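PDB 2G3W: hypothetical protein XAC2396 from Xanthomonas axonopodis pv. citri, which is of unknown function but adopts a compact fold built around a variation of the PD-(D/E)XK nuclease motif. Local coordinates for residues 160-165 and 169-174. Sequence-based numbering, arbitrary orientation.
Sequences EVQMLA and SVTLTP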
ATOM      1  N   GLU A 160      -4.101   6.250  -8.194  1.00 41.65           N
ATOM      2  CA  GLU A 160      -4.003   6.072  -9.627  1.00 41.72           C
ATOM      3  C   GLU A 160      -3.423   7.337 -10.270  1.00 41.80           C
ATOM      4  O   GLU A 160      -3.761   8.463  -9.878  1.00 41.34           O
ATOM      5  CB  GLU A 160      -5.391   5.775 -10.178  1.00 41.75           C
ATOM      6  CG  GLU A 160      -5.464   5.650 -11.658  1.00 41.89           C
ATOM      7  CD  GLU A 160      -6.845   5.305 -12.138  1.00 42.80           C
ATOM      8  OE1 GLU A 160      -7.717   6.201 -12.192  1.00 43.71           O
ATOM      9  OE2 GLU A 160      -7.053   4.135 -12.498  1.00 44.91           O
ATOM     10  N   VAL A 161      -2.547   7.155 -11.251  1.00 40.88           N
ATOM     11  CA  VAL A 161      -1.918   8.294 -11.912  1.00 40.60           C
ATOM     12  C   VAL A 161      -2.192   8.243 -13.407  1.00 40.17           C
ATOM     13  O   VAL A 161      -2.042   7.195 -14.034  1.00 39.98           O
ATOM     14  CB  VAL A 161      -0.377   8.407 -11.577  1.00 40.31           C
ATOM     15  CG1 VAL A 161       0.349   7.144 -11.917  1.00 42.04           C
ATOM     16  CG2 VAL A 161       0.275   9.644 -12.264  1.00 39.19           C
ATOM     17  N   GLN A 162      -2.629   9.377 -13.946  1.00 39.45           N
ATOM     18  CA  GLN A 162      -2.772   9.595 -15.386  1.00 38.93           C
ATOM     19  C   GLN A 162      -1.805  10.671 -15.860  1.00 38.83           C
ATOM     20  O   GLN A 162      -1.721  11.752 -15.275  1.00 38.56           O
ATOM     21  CB  GLN A 162      -4.216   9.987 -15.781  1.00 38.96           C
ATOM     22  CG  GLN A 162      -4.374  10.183 -17.301  1.00 38.83           C
ATOM     23  CD  GLN A 162      -5.770  10.590 -17.777  1.00 40.03           C
ATOM     24  OE1 GLN A 162      -6.655  10.939 -16.986  1.00 41.19           O
ATOM     25  NE2 GLN A 162      -5.964  10.553 -19.093  1.00 39.03           N
HETATM   26  N   MSE A 163      -1.085  10.360 -16.938  1.00 37.93           N
HETATM   27  CA  MSE A 163      -0.192  11.288 -17.583  1.00 37.35           C
HETATM   28  C   MSE A 163      -0.804  11.603 -18.931  1.00 36.65           C
HETATM   29  O   MSE A 163      -0.785  10.767 -19.854  1.00 36.39           O
HETATM   30  CB  MSE A 163       1.172  10.648 -17.757  1.00 37.38           C
HETATM   31  CG  MSE A 163       1.913  10.463 -16.434  1.00 38.91           C
HETATM   32 SE   MSE A 163       3.020  12.002 -16.056  0.80 45.73          SE
HETATM   33  CE  MSE A 163       4.390  11.536 -17.290  1.00 40.80           C
ATOM     34  N   LEU A 164      -1.376  12.797 -19.033  1.00 36.08           N
ATOM     35  CA  LEU A 164      -2.140  13.167 -20.213  1.00 36.33           C
ATOM     36  C   LEU A 164      -1.513  14.309 -21.037  1.00 35.73           C
ATOM     37  O   LEU A 164      -1.290  15.409 -20.538  1.00 35.71           O
ATOM     38  CB  LEU A 164      -3.584  13.513 -19.818  1.00 36.08           C
ATOM     39  CG  LEU A 164      -4.459  14.073 -20.944  1.00 38.29           C
ATOM     40  CD1 LEU A 164      -4.856  12.975 -21.920  1.00 40.02           C
ATOM     41  CD2 LEU A 164      -5.681  14.757 -20.360  1.00 40.99           C
ATOM     42  N   ALA A 165      -1.245  14.023 -22.303  1.00 35.43           N
ATOM     43  CA  ALA A 165      -0.717  15.004 -23.232  1.00 35.12           C
ATOM     44  C   ALA A 165      -1.641  15.044 -24.454  1.00 35.38           C
ATOM     45  O   ALA A 165      -2.462  14.144 -24.634  1.00 34.96           O
ATOM     46  CB  ALA A 165       0.680  14.631 -23.632  1.00 35.20           C
ATOM     47  N   SER A 169      -1.975   9.203 -23.940  1.00 36.73           N
ATOM     48  CA  SER A 169      -2.174   9.101 -22.504  1.00 36.34           C
ATOM     49  C   SER A 169      -1.741   7.728 -22.011  1.00 35.61           C
ATOM     50  O   SER A 169      -1.752   6.748 -22.765  1.00 35.46           O
ATOM     51  CB  SER A 169      -3.638   9.370 -22.144  1.00 36.75           C
ATOM     52  OG  SER A 169      -3.804   9.378 -20.737  1.00 38.48           O
ATOM     53  N   VAL A 170      -1.317   7.686 -20.753  1.00 35.17           N
ATOM     54  CA  VAL A 170      -1.021   6.447 -20.027  1.00 35.03           C
ATOM     55  C   VAL A 170      -1.547   6.626 -18.614  1.00 35.59           C
ATOM     56  O   VAL A 170      -1.289   7.661 -17.986  1.00 35.13           O
ATOM     57  CB  VAL A 170       0.503   6.170 -19.953  1.00 35.05           C
ATOM     58  CG1 VAL A 170       0.809   4.888 -19.105  1.00 35.29           C
ATOM     59  CG2 VAL A 170       1.113   6.071 -21.350  1.00 34.01           C
ATOM     60  N   THR A 171      -2.287   5.621 -18.134  1.00 35.25           N
ATOM     61  CA  THR A 171      -2.786   5.557 -16.761  1.00 35.10           C
ATOM     62  C   THR A 171      -2.268   4.289 -16.108  1.00 35.32           C
ATOM     63  O   THR A 171      -2.294   3.197 -16.695  1.00 36.15           O
ATOM     64  CB  THR A 171      -4.355   5.574 -16.680  1.00 35.01           C
ATOM     65  OG1 THR A 171      -4.867   6.658 -17.443  1.00 32.29           O
ATOM     66  CG2 THR A 171      -4.850   5.735 -15.249  1.00 34.89           C
ATOM     67  N   LEU A 172      -1.764   4.451 -14.902  1.00 35.56           N
ATOM     68  CA  LEU A 172      -1.259   3.330 -14.107  1.00 36.03           C
ATOM     69  C   LEU A 172      -1.470   3.546 -12.609  1.00 35.79           C
ATOM     70  O   LEU A 172      -1.634   4.671 -12.155  1.00 35.30           O
ATOM     71  CB  LEU A 172       0.213   3.099 -14.404  1.00 35.27           C
ATOM     72  CG  LEU A 172       1.241   4.158 -14.014  1.00 36.22           C
ATOM     73  CD1 LEU A 172       2.589   3.499 -13.863  1.00 38.27           C
ATOM     74  CD2 LEU A 172       1.335   5.250 -15.052  1.00 36.76           C
ATOM     75  N   THR A 173      -1.464   2.450 -11.857  1.00 36.00           N
ATOM     76  CA  THR A 173      -1.627   2.468 -10.417  1.00 36.48           C
ATOM     77  C   THR A 173      -0.351   1.911  -9.809  1.00 35.87           C
ATOM     78  O   THR A 173      -0.112   0.694  -9.882  1.00 34.58           O
ATOM     79  CB  THR A 173      -2.748   1.564 -10.009  1.00 36.73           C
ATOM     80  OG1 THR A 173      -3.925   1.977 -10.697  1.00 40.09           O
ATOM     81  CG2 THR A 173      -2.986   1.602  -8.480  1.00 40.04           C
ATOM     82  N   PRO A 174       0.486   2.798  -9.248  1.00 34.86           N
ATOM     83  CA  PRO A 174       1.736   2.327  -8.637  1.00 35.57           C
ATOM     84  C   PRO A 174       1.457   1.367  -7.500  1.00 34.90           C
ATOM     85  O   PRO A 174       0.483   1.544  -6.759  1.00 35.62           O
ATOM     86  CB  PRO A 174       2.393   3.605  -8.143  1.00 34.61           C
ATOM     87  CG  PRO A 174       1.788   4.705  -9.082  1.00 35.19           C
ATOM     88  CD  PRO A 174       0.367   4.262  -9.211  1.00 35.32           C
TER
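Val-161 pairs with Leu-172, and Met-163 with Val-170, in the antiparallel beta hairpin formed by strands 160-165 and 168-176. The hairpin belongs to the mixed sheet of the YaeQ fold, and its first strand also pairs with strand 149-157.

Both couples are hydrogen-bonded pairs. Val-161 N gives a nearly straight bond to Leu-172 O (2.8 Å), and Leu-172 N answers to Val-161 O. Met-163 N reaches Val-170 O at 2.9 Å. The return bond from Val-170 N to Met-163 O is longer, 3.3 Å, and its donor is tilted from the carbonyl plane. Between them, Thr-171 CA adds a CA-H...O contact to Val-161 O.

The apolar face is buried. Val-161 and Leu-172 lie side by side, with Val-161 CG1 3.8 Å from Leu-172 CG. With chi1 at 56°, between backbone N and carbonyl carbon, Val-161 CG1 is brought to within 3.2 Å of Leu-172 O and also meets the Pro-174 ring. Helix 136-143 covers Val-170 and Leu-172, while helix 37-49 packs on Val-161.

The other face carries Gln-162, Leu-164, Ser-169 and Thr-171. Thr-171 CG2 touches Glu-160 CG at 3.6 Å, and Leu-164 CD1 rests on Ser-169 CB. Gln-162, fully extended (chi1 -179°, chi2 -179°), rises from the sheet and leans toward Ser-169, passing Thr-171 OG1 at a slant. Gln-162 NE2 ends 3.0 Å from Ser-169 OG, which lies almost in the amide plane and accepts a nearly straight hydrogen bond.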